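Local coordinates for Tll1590 protein (Thermosynechococcus elongatus, PDB 6LDQ) that is a glycosyltransferase-family protein of the GT-B class that carries a glycosyl transferase 4-like domain, at residues A[160-174]-A[181-195]. Numbering follows the deposited sequence.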
ATOM      1  N   GLU A 160      -1.714  -7.206  11.739  1.00 16.55           N
ATOM      2  CA  GLU A 160      -0.476  -7.588  11.072  1.00 17.16           C
ATOM      3  C   GLU A 160      -0.438  -9.086  10.779  1.00 18.53           C
ATOM      4  O   GLU A 160       0.076  -9.514   9.737  1.00 13.22           O
ATOM      5  CB  GLU A 160       0.717  -7.136  11.916  1.00 16.92           C
ATOM      6  CG  GLU A 160       0.767  -5.611  12.052  1.00 17.33           C
ATOM      7  CD  GLU A 160       2.087  -5.063  12.547  1.00 19.16           C
ATOM      8  OE1 GLU A 160       2.446  -3.948  12.126  1.00 21.52           O
ATOM      9  OE2 GLU A 160       2.746  -5.718  13.377  1.00 21.67           O
ATOM     10  N   LYS A 161      -0.974  -9.904  11.684  1.00 17.65           N
ATOM     11  CA  LYS A 161      -1.096 -11.330  11.397  1.00 17.52           C
ATOM     12  C   LYS A 161      -2.029 -11.567  10.208  1.00 21.41           C
ATOM     13  O   LYS A 161      -1.711 -12.343   9.291  1.00 23.26           O
ATOM     14  CB  LYS A 161      -1.599 -12.074  12.635  1.00 21.32           C
ATOM     15  CG  LYS A 161      -0.553 -12.201  13.750  1.00 16.59           C
ATOM     16  CD  LYS A 161      -1.184 -12.821  14.980  1.00 21.73           C
ATOM     17  CE  LYS A 161      -0.205 -12.805  16.139  1.00 28.90           C
ATOM     18  NZ  LYS A 161      -0.722 -13.626  17.250  1.00 27.50           N
ATOM     19  N   ALA A 162      -3.181 -10.900  10.197  1.00 19.95           N
ATOM     20  CA  ALA A 162      -4.133 -11.097   9.104  1.00 19.87           C
ATOM     21  C   ALA A 162      -3.523 -10.714   7.762  1.00 15.17           C
ATOM     22  O   ALA A 162      -3.796 -11.354   6.745  1.00 16.23           O
ATOM     23  CB  ALA A 162      -5.409 -10.294   9.352  1.00 18.26           C
ATOM     24  N   ILE A 163      -2.695  -9.677   7.747  1.00 14.76           N
ATOM     25  CA  ILE A 163      -2.079  -9.241   6.500  1.00 19.36           C
ATOM     26  C   ILE A 163      -1.051 -10.267   6.032  1.00 20.24           C
ATOM     27  O   ILE A 163      -1.050 -10.678   4.867  1.00 21.63           O
ATOM     28  CB  ILE A 163      -1.448  -7.853   6.673  1.00 14.59           C
ATOM     29  CG1 ILE A 163      -2.533  -6.799   6.888  1.00 18.57           C
ATOM     30  CG2 ILE A 163      -0.651  -7.492   5.417  1.00 15.54           C
ATOM     31  CD1 ILE A 163      -2.019  -5.550   7.544  1.00 14.85           C
ATOM     32  N   LEU A 164      -0.177 -10.713   6.942  1.00 17.09           N
ATOM     33  CA  LEU A 164       0.816 -11.717   6.576  1.00 21.58           C
ATOM     34  C   LEU A 164       0.156 -12.971   6.018  1.00 20.63           C
ATOM     35  O   LEU A 164       0.676 -13.591   5.079  1.00 17.64           O
ATOM     36  CB  LEU A 164       1.687 -12.066   7.784  1.00 17.02           C
ATOM     37  CG  LEU A 164       2.769 -11.044   8.115  1.00 14.95           C
ATOM     38  CD1 LEU A 164       3.260 -11.272   9.555  1.00 21.77           C
ATOM     39  CD2 LEU A 164       3.922 -11.156   7.108  1.00 16.42           C
ATOM     40  N   GLU A 165      -1.008 -13.338   6.560  1.00 15.86           N
ATOM     41  CA  GLU A 165      -1.668 -14.579   6.173  1.00 19.36           C
ATOM     42  C   GLU A 165      -2.383 -14.488   4.832  1.00 18.99           C
ATOM     43  O   GLU A 165      -2.549 -15.508   4.159  1.00 23.96           O
ATOM     44  CB  GLU A 165      -2.673 -14.994   7.250  1.00 25.60           C
ATOM     45  CG  GLU A 165      -2.034 -15.496   8.521  1.00 21.84           C
ATOM     46  CD  GLU A 165      -3.037 -15.629   9.652  1.00 29.63           C
ATOM     47  OE1 GLU A 165      -4.086 -14.954   9.602  1.00 30.28           O
ATOM     48  OE2 GLU A 165      -2.771 -16.404  10.589  1.00 38.43           O
ATOM     49  N   ASN A 166      -2.838 -13.303   4.430  1.00 19.85           N
ATOM     50  CA  ASN A 166      -3.704 -13.198   3.267  1.00 18.62           C
ATOM     51  C   ASN A 166      -3.125 -12.385   2.121  1.00 19.50           C
ATOM     52  O   ASN A 166      -3.644 -12.483   1.001  1.00 19.58           O
ATOM     53  CB  ASN A 166      -5.059 -12.591   3.665  1.00 19.62           C
ATOM     54  CG  ASN A 166      -5.899 -13.545   4.475  1.00 22.80           C
ATOM     55  OD1 ASN A 166      -6.673 -14.327   3.920  1.00 31.53           O
ATOM     56  ND2 ASN A 166      -5.759 -13.486   5.801  1.00 20.22           N
ATOM     57  N   ALA A 167      -2.093 -11.584   2.358  1.00 17.52           N
ATOM     58  CA  ALA A 167      -1.472 -10.848   1.267  1.00 18.23           C
ATOM     59  C   ALA A 167      -0.625 -11.787   0.417  1.00 19.97           C
ATOM     60  O   ALA A 167      -0.094 -12.793   0.895  1.00 17.68           O
ATOM     61  CB  ALA A 167      -0.616  -9.706   1.811  1.00 20.23           C
ATOM     62  N   ASP A 168      -0.502 -11.456  -0.867  1.00 15.62           N
ATOM     63  CA  ASP A 168       0.324 -12.291  -1.728  1.00 20.53           C
ATOM     64  C   ASP A 168       1.797 -12.141  -1.386  1.00 20.58           C
ATOM     65  O   ASP A 168       2.546 -13.123  -1.423  1.00 23.67           O
ATOM     66  CB  ASP A 168       0.056 -11.962  -3.194  1.00 17.62           C
ATOM     67  CG  ASP A 168      -1.390 -12.151  -3.545  1.00 20.33           C
ATOM     68  OD1 ASP A 168      -1.834 -13.317  -3.616  1.00 26.25           O
ATOM     69  OD2 ASP A 168      -2.100 -11.139  -3.679  1.00 26.85           O
ATOM     70  N   CYS A 169       2.229 -10.934  -1.029  1.00 21.66           N
ATOM     71  CA  CYS A 169       3.616 -10.756  -0.629  1.00 22.23           C
ATOM     72  C   CYS A 169       3.778  -9.560   0.298  1.00 22.27           C
ATOM     73  O   CYS A 169       3.243  -8.482   0.032  1.00 19.76           O
ATOM     74  CB  CYS A 169       4.533 -10.584  -1.842  1.00 21.38           C
ATOM     75  SG  CYS A 169       6.229 -10.321  -1.365  1.00 29.05           S
ATOM     76  N   VAL A 170       4.565  -9.747   1.361  1.00 17.76           N
ATOM     77  CA  VAL A 170       4.857  -8.680   2.309  1.00 18.38           C
ATOM     78  C   VAL A 170       6.319  -8.267   2.184  1.00 18.22           C
ATOM     79  O   VAL A 170       7.218  -9.099   2.339  1.00 22.73           O
ATOM     80  CB  VAL A 170       4.542  -9.103   3.750  1.00 21.19           C
ATOM     81  CG1 VAL A 170       4.986  -8.005   4.693  1.00 19.20           C
ATOM     82  CG2 VAL A 170       3.070  -9.376   3.888  1.00 16.14           C
ATOM     83  N   ILE A 171       6.551  -6.982   1.958  1.00 19.46           N
ATOM     84  CA  ILE A 171       7.887  -6.435   1.755  1.00 17.16           C
ATOM     85  C   ILE A 171       8.435  -5.927   3.088  1.00 18.63           C
ATOM     86  O   ILE A 171       7.754  -5.197   3.824  1.00 19.76           O
ATOM     87  CB  ILE A 171       7.851  -5.322   0.687  1.00 16.64           C
ATOM     88  CG1 ILE A 171       7.615  -5.954  -0.691  1.00 18.70           C
ATOM     89  CG2 ILE A 171       9.161  -4.529   0.691  1.00 16.91           C
ATOM     90  CD1 ILE A 171       6.463  -5.383  -1.475  1.00 25.05           C
ATOM     91  N   VAL A 172       9.646  -6.368   3.434  1.00 20.42           N
ATOM     92  CA  VAL A 172      10.381  -5.853   4.584  1.00 16.76           C
ATOM     93  C   VAL A 172      11.531  -5.001   4.077  1.00 17.32           C
ATOM     94  O   VAL A 172      12.076  -5.246   2.993  1.00 22.80           O
ATOM     95  CB  VAL A 172      10.897  -7.001   5.475  1.00 17.54           C
ATOM     96  CG1 VAL A 172       9.729  -7.677   6.187  1.00 16.38           C
ATOM     97  CG2 VAL A 172      11.661  -8.007   4.631  1.00 17.90           C
ATOM     98  N   THR A 173      11.910  -3.994   4.852  1.00 14.80           N
ATOM     99  CA  THR A 173      12.918  -3.050   4.379  1.00 20.79           C
ATOM    100  C   THR A 173      14.284  -3.254   5.017  1.00 21.03           C
ATOM    101  O   THR A 173      15.218  -2.526   4.684  1.00 20.03           O
ATOM    102  CB  THR A 173      12.451  -1.599   4.590  1.00 21.71           C
ATOM    103  OG1 THR A 173      12.472  -1.270   5.980  1.00 27.99           O
ATOM    104  CG2 THR A 173      11.041  -1.403   4.055  1.00 21.80           C
ATOM    105  N   SER A 174      14.432  -4.231   5.907  1.00 23.68           N
ATOM    106  CA  SER A 174      15.736  -4.550   6.471  1.00 23.41           C
ATOM    107  C   SER A 174      15.649  -5.920   7.114  1.00 22.84           C
ATOM    108  O   SER A 174      14.556  -6.351   7.502  1.00 20.58           O
ATOM    109  CB  SER A 174      16.173  -3.505   7.507  1.00 28.38           C
ATOM    110  OG  SER A 174      15.264  -3.454   8.590  1.00 25.28           O
ATOM    111  N   LEU A 181       9.500  -9.246  12.816  1.00 16.62           N
ATOM    112  CA  LEU A 181       8.240  -9.826  12.364  1.00 18.13           C
ATOM    113  C   LEU A 181       8.161 -11.305  12.721  1.00 18.12           C
ATOM    114  O   LEU A 181       7.157 -11.775  13.268  1.00 21.06           O
ATOM    115  CB  LEU A 181       8.085  -9.633  10.852  1.00 19.98           C
ATOM    116  CG  LEU A 181       7.125  -8.577  10.276  1.00 22.07           C
ATOM    117  CD1 LEU A 181       7.163  -8.645   8.754  1.00 17.67           C
ATOM    118  CD2 LEU A 181       5.686  -8.740  10.782  1.00 23.47           C
ATOM    119  N   ARG A 182       9.221 -12.051  12.428  1.00 19.27           N
ATOM    120  CA  ARG A 182       9.174 -13.490  12.643  1.00 17.49           C
ATOM    121  C   ARG A 182       9.255 -13.832  14.123  1.00 22.64           C
ATOM    122  O   ARG A 182       8.729 -14.870  14.540  1.00 23.76           O
ATOM    123  CB  ARG A 182      10.288 -14.182  11.855  1.00 17.52           C
ATOM    124  CG  ARG A 182       9.884 -14.589  10.433  1.00 24.02           C
ATOM    125  CD  ARG A 182       9.199 -13.425   9.693  1.00 18.63           C
ATOM    126  NE  ARG A 182       8.938 -13.752   8.284  1.00 22.63           N
ATOM    127  CZ  ARG A 182       7.737 -14.032   7.783  1.00 19.84           C
ATOM    128  NH1 ARG A 182       6.654 -14.002   8.554  1.00 19.86           N
ATOM    129  NH2 ARG A 182       7.615 -14.340   6.504  1.00 21.60           N
ATOM    130  N   ARG A 183       9.875 -12.963  14.928  1.00 20.01           N
ATOM    131  CA  ARG A 183      10.001 -13.216  16.363  1.00 20.96           C
ATOM    132  C   ARG A 183       8.723 -12.867  17.105  1.00 26.62           C
ATOM    133  O   ARG A 183       8.272 -13.626  17.973  1.00 25.33           O
ATOM    134  CB  ARG A 183      11.167 -12.406  16.941  1.00 22.67           C
ATOM    135  CG  ARG A 183      11.660 -12.818  18.347  1.00 28.72           C
ATOM    136  CD  ARG A 183      13.014 -12.137  18.630  1.00 30.66           C
ATOM    137  NE  ARG A 183      13.132 -10.905  17.832  1.00 37.44           N
ATOM    138  CZ  ARG A 183      13.703  -9.771  18.243  1.00 29.07           C
ATOM    139  NH1 ARG A 183      14.259  -9.675  19.459  1.00 24.47           N
ATOM    140  NH2 ARG A 183      13.717  -8.735  17.424  1.00 16.04           N
ATOM    141  N   TRP A 184       8.128 -11.720  16.781  1.00 20.22           N
ATOM    142  CA  TRP A 184       7.104 -11.148  17.632  1.00 22.19           C
ATOM    143  C   TRP A 184       5.718 -11.148  17.016  1.00 24.36           C
ATOM    144  O   TRP A 184       4.741 -11.058  17.761  1.00 21.15           O
ATOM    145  CB  TRP A 184       7.486  -9.709  18.010  1.00 18.90           C
ATOM    146  CG  TRP A 184       8.678  -9.647  18.897  1.00 22.61           C
ATOM    147  CD1 TRP A 184       9.969  -9.421  18.523  1.00 21.31           C
ATOM    148  CD2 TRP A 184       8.695  -9.826  20.322  1.00 21.76           C
ATOM    149  NE1 TRP A 184      10.789  -9.436  19.626  1.00 26.57           N
ATOM    150  CE2 TRP A 184      10.030  -9.682  20.742  1.00 20.70           C
ATOM    151  CE3 TRP A 184       7.706 -10.077  21.277  1.00 23.35           C
ATOM    152  CZ2 TRP A 184      10.408  -9.799  22.079  1.00 25.38           C
ATOM    153  CZ3 TRP A 184       8.082 -10.193  22.604  1.00 27.20           C
ATOM    154  CH2 TRP A 184       9.422 -10.055  22.990  1.00 28.00           C
ATOM    155  N   VAL A 185       5.604 -11.245  15.690  1.00 19.63           N
ATOM    156  CA  VAL A 185       4.299 -11.141  15.046  1.00 21.38           C
ATOM    157  C   VAL A 185       3.863 -12.503  14.516  1.00 19.00           C
ATOM    158  O   VAL A 185       2.910 -13.092  15.028  1.00 21.62           O
ATOM    159  CB  VAL A 185       4.311 -10.077  13.929  1.00 17.25           C
ATOM    160  CG1 VAL A 185       2.957 -10.026  13.213  1.00 17.61           C
ATOM    161  CG2 VAL A 185       4.672  -8.716  14.491  1.00 19.08           C
ATOM    162  N   SER A 186       4.530 -13.010  13.481  1.00 18.38           N
ATOM    163  CA  SER A 186       4.086 -14.276  12.909  1.00 16.94           C
ATOM    164  C   SER A 186       5.129 -14.775  11.924  1.00 20.53           C
ATOM    165  O   SER A 186       5.785 -13.977  11.247  1.00 21.81           O
ATOM    166  CB  SER A 186       2.730 -14.122  12.203  1.00 22.38           C
ATOM    167  OG  SER A 186       2.373 -15.308  11.525  1.00 20.63           O
ATOM    168  N   LYS A 187       5.241 -16.101  11.823  1.00 21.42           N
ATOM    169  CA  LYS A 187       6.096 -16.746  10.829  1.00 22.55           C
ATOM    170  C   LYS A 187       5.390 -16.972   9.499  1.00 23.29           C
ATOM    171  O   LYS A 187       6.018 -17.459   8.545  1.00 19.92           O
ATOM    172  CB  LYS A 187       6.596 -18.099  11.346  1.00 21.32           C
ATOM    173  CG  LYS A 187       7.330 -18.052  12.684  1.00 29.74           C
ATOM    174  CD  LYS A 187       8.771 -18.461  12.521  1.00 28.30           C
ATOM    175  CE  LYS A 187       9.668 -17.778  13.546  1.00 32.60           C
ATOM    176  NZ  LYS A 187       9.069 -17.740  14.914  1.00 29.95           N
ATOM    177  N   ALA A 188       4.106 -16.655   9.422  1.00 21.11           N
ATOM    178  CA  ALA A 188       3.316 -16.929   8.237  1.00 24.22           C
ATOM    179  C   ALA A 188       3.655 -15.940   7.120  1.00 18.19           C
ATOM    180  O   ALA A 188       4.256 -14.888   7.346  1.00 20.35           O
ATOM    181  CB  ALA A 188       1.824 -16.878   8.583  1.00 19.51           C
ATOM    182  N   GLY A 189       3.261 -16.300   5.901  1.00 22.33           N
ATOM    183  CA  GLY A 189       3.315 -15.398   4.766  1.00 18.77           C
ATOM    184  C   GLY A 189       4.656 -15.404   4.050  1.00 23.27           C
ATOM    185  O   GLY A 189       5.655 -15.963   4.514  1.00 20.11           O
ATOM    186  N   GLN A 190       4.668 -14.761   2.882  1.00 20.08           N
ATOM    187  CA  GLN A 190       5.873 -14.600   2.077  1.00 19.50           C
ATOM    188  C   GLN A 190       6.395 -13.180   2.255  1.00 20.35           C
ATOM    189  O   GLN A 190       5.685 -12.215   1.961  1.00 29.82           O
ATOM    190  CB  GLN A 190       5.595 -14.892   0.601  1.00 28.49           C
ATOM    191  CG  GLN A 190       6.731 -15.651  -0.110  1.00 34.56           C
ATOM    192  CD  GLN A 190       6.679 -15.513  -1.625  1.00 43.86           C
ATOM    193  OE1 GLN A 190       5.807 -14.831  -2.169  1.00 42.50           O
ATOM    194  NE2 GLN A 190       7.620 -16.160  -2.316  1.00 41.64           N
ATOM    195  N   THR A 191       7.618 -13.053   2.762  1.00 21.14           N
ATOM    196  CA  THR A 191       8.298 -11.774   2.881  1.00 17.89           C
ATOM    197  C   THR A 191       9.410 -11.686   1.842  1.00 22.07           C
ATOM    198  O   THR A 191      10.030 -12.692   1.488  1.00 27.27           O
ATOM    199  CB  THR A 191       8.875 -11.570   4.291  1.00 22.55           C
ATOM    200  OG1 THR A 191       9.508 -12.780   4.742  1.00 26.55           O
ATOM    201  CG2 THR A 191       7.758 -11.182   5.294  1.00 23.61           C
ATOM    202  N   ARG A 192       9.659 -10.474   1.354  1.00 18.81           N
ATOM    203  CA  ARG A 192      10.746 -10.223   0.416  1.00 24.03           C
ATOM    204  C   ARG A 192      11.490  -8.977   0.860  1.00 20.13           C
ATOM    205  O   ARG A 192      10.869  -8.024   1.338  1.00 18.34           O
ATOM    206  CB  ARG A 192      10.222 -10.039  -1.011  1.00 22.21           C
ATOM    207  CG  ARG A 192       9.579 -11.279  -1.580  1.00 26.71           C
ATOM    208  CD  ARG A 192      10.584 -12.085  -2.389  1.00 38.19           C
ATOM    209  NE  ARG A 192      10.242 -13.506  -2.407  1.00 45.39           N
ATOM    210  CZ  ARG A 192      10.885 -14.418  -3.128  1.00 44.38           C
ATOM    211  NH1 ARG A 192      11.909 -14.061  -3.902  1.00 51.30           N
ATOM    212  NH2 ARG A 192      10.502 -15.687  -3.081  1.00 51.13           N
ATOM    213  N   LEU A 193      12.811  -8.984   0.685  1.00 16.65           N
ATOM    214  CA  LEU A 193      13.665  -7.886   1.125  1.00 17.46           C
ATOM    215  C   LEU A 193      13.776  -6.866   0.008  1.00 20.93           C
ATOM    216  O   LEU A 193      14.364  -7.153  -1.038  1.00 21.50           O
ATOM    217  CB  LEU A 193      15.054  -8.381   1.518  1.00 21.02           C
ATOM    218  CG  LEU A 193      15.972  -7.299   2.078  1.00 21.84           C
ATOM    219  CD1 LEU A 193      15.391  -6.733   3.394  1.00 20.51           C
ATOM    220  CD2 LEU A 193      17.369  -7.850   2.323  1.00 23.88           C
ATOM    221  N   ILE A 194      13.228  -5.680   0.232  1.00 18.83           N
ATOM    222  CA  ILE A 194      13.481  -4.521  -0.612  1.00 23.03           C
ATOM    223  C   ILE A 194      13.980  -3.396   0.285  1.00 21.18           C
ATOM    224  O   ILE A 194      13.195  -2.742   0.975  1.00 26.26           O
ATOM    225  CB  ILE A 194      12.229  -4.101  -1.398  1.00 20.29           C
ATOM    226  CG1 ILE A 194      11.551  -5.321  -2.024  1.00 22.94           C
ATOM    227  CG2 ILE A 194      12.591  -3.069  -2.463  1.00 27.40           C
ATOM    228  CD1 ILE A 194      12.364  -6.014  -3.093  1.00 26.05           C
ATOM    229  N   PRO A 195      15.286  -3.157   0.316  1.00 25.87           N
ATOM    230  CA  PRO A 195      15.875  -2.401   1.422  1.00 31.66           C
ATOM    231  C   PRO A 195      15.591  -0.912   1.340  1.00 30.80           C
ATOM    232  O   PRO A 195      15.471  -0.329   0.261  1.00 29.13           O
ATOM    233  CB  PRO A 195      17.378  -2.679   1.285  1.00 26.22           C
ATOM    234  CG  PRO A 195      17.495  -3.792   0.263  1.00 28.19           C
ATOM    235  CD  PRO A 195      16.311  -3.655  -0.619  1.00 28.22           C
TER
HETATM  236  O   HOH W   1       1.917 -13.215   2.731  1.00 22.40           O
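Val170, Ile171 and Val172 pair in parallel register with Thr191, Arg192 and Leu193, the edge strand 191-193 being twisted 36° from its neighbour within the beta-alpha-beta unit that helix 175-185 completes. Four backbone hydrogen bonds alternate along the pair, beginning with Val170 N to Gln190 O at 2.8 Å and ending with Ile194 N to Val172 O. Side chains then sort to the two faces. On the face carrying Val172 and Thr191, Val172, with CG1 anti to the carbonyl carbon (chi1 -70°), turns that methyl to the crossover helix, 3.8 Å from Leu181 CD1, with the methyl of Thr191 beside it. Further along, Leu164 of helix 153-166 sets CD1 against both Leu181 CD2, 3.7 Å away, and Val185 CG1, while its CD2 rests near Ala188 O. On the other face, Ile171 CG2 packs on Ile194 CG1 at 3.7 Å, and Cys169 SG meets Arg192 CG; helix 200-216 lies against Cys169, Ile171 and Ile194.

Polar groups order the loop after helix 175-185. The guanidinium of Arg182 uses NH1 in its own plane to bind Ser186 O and, at 2.8 Å, Ala188 O, while NH2 approaches Gly189 O from above the carbonyl plane. Glu178 forms a salt bridge with Arg182 NE and accepts a hydrogen bond from Thr191 OG1. A water donates to Leu164 O and Ala167 O and accepts from Gln190 N at 3.2 Å, linking the turn at the end of helix 153-166 to the residue just before strand 191-193. Backbone bonds thus set the strand register, branched aliphatic side chains seat the crossover helix on the sheet, and one arginine gathers three loop carbonyls, which would hold the returning chain in shape as it enters the Rossmann-like sheet.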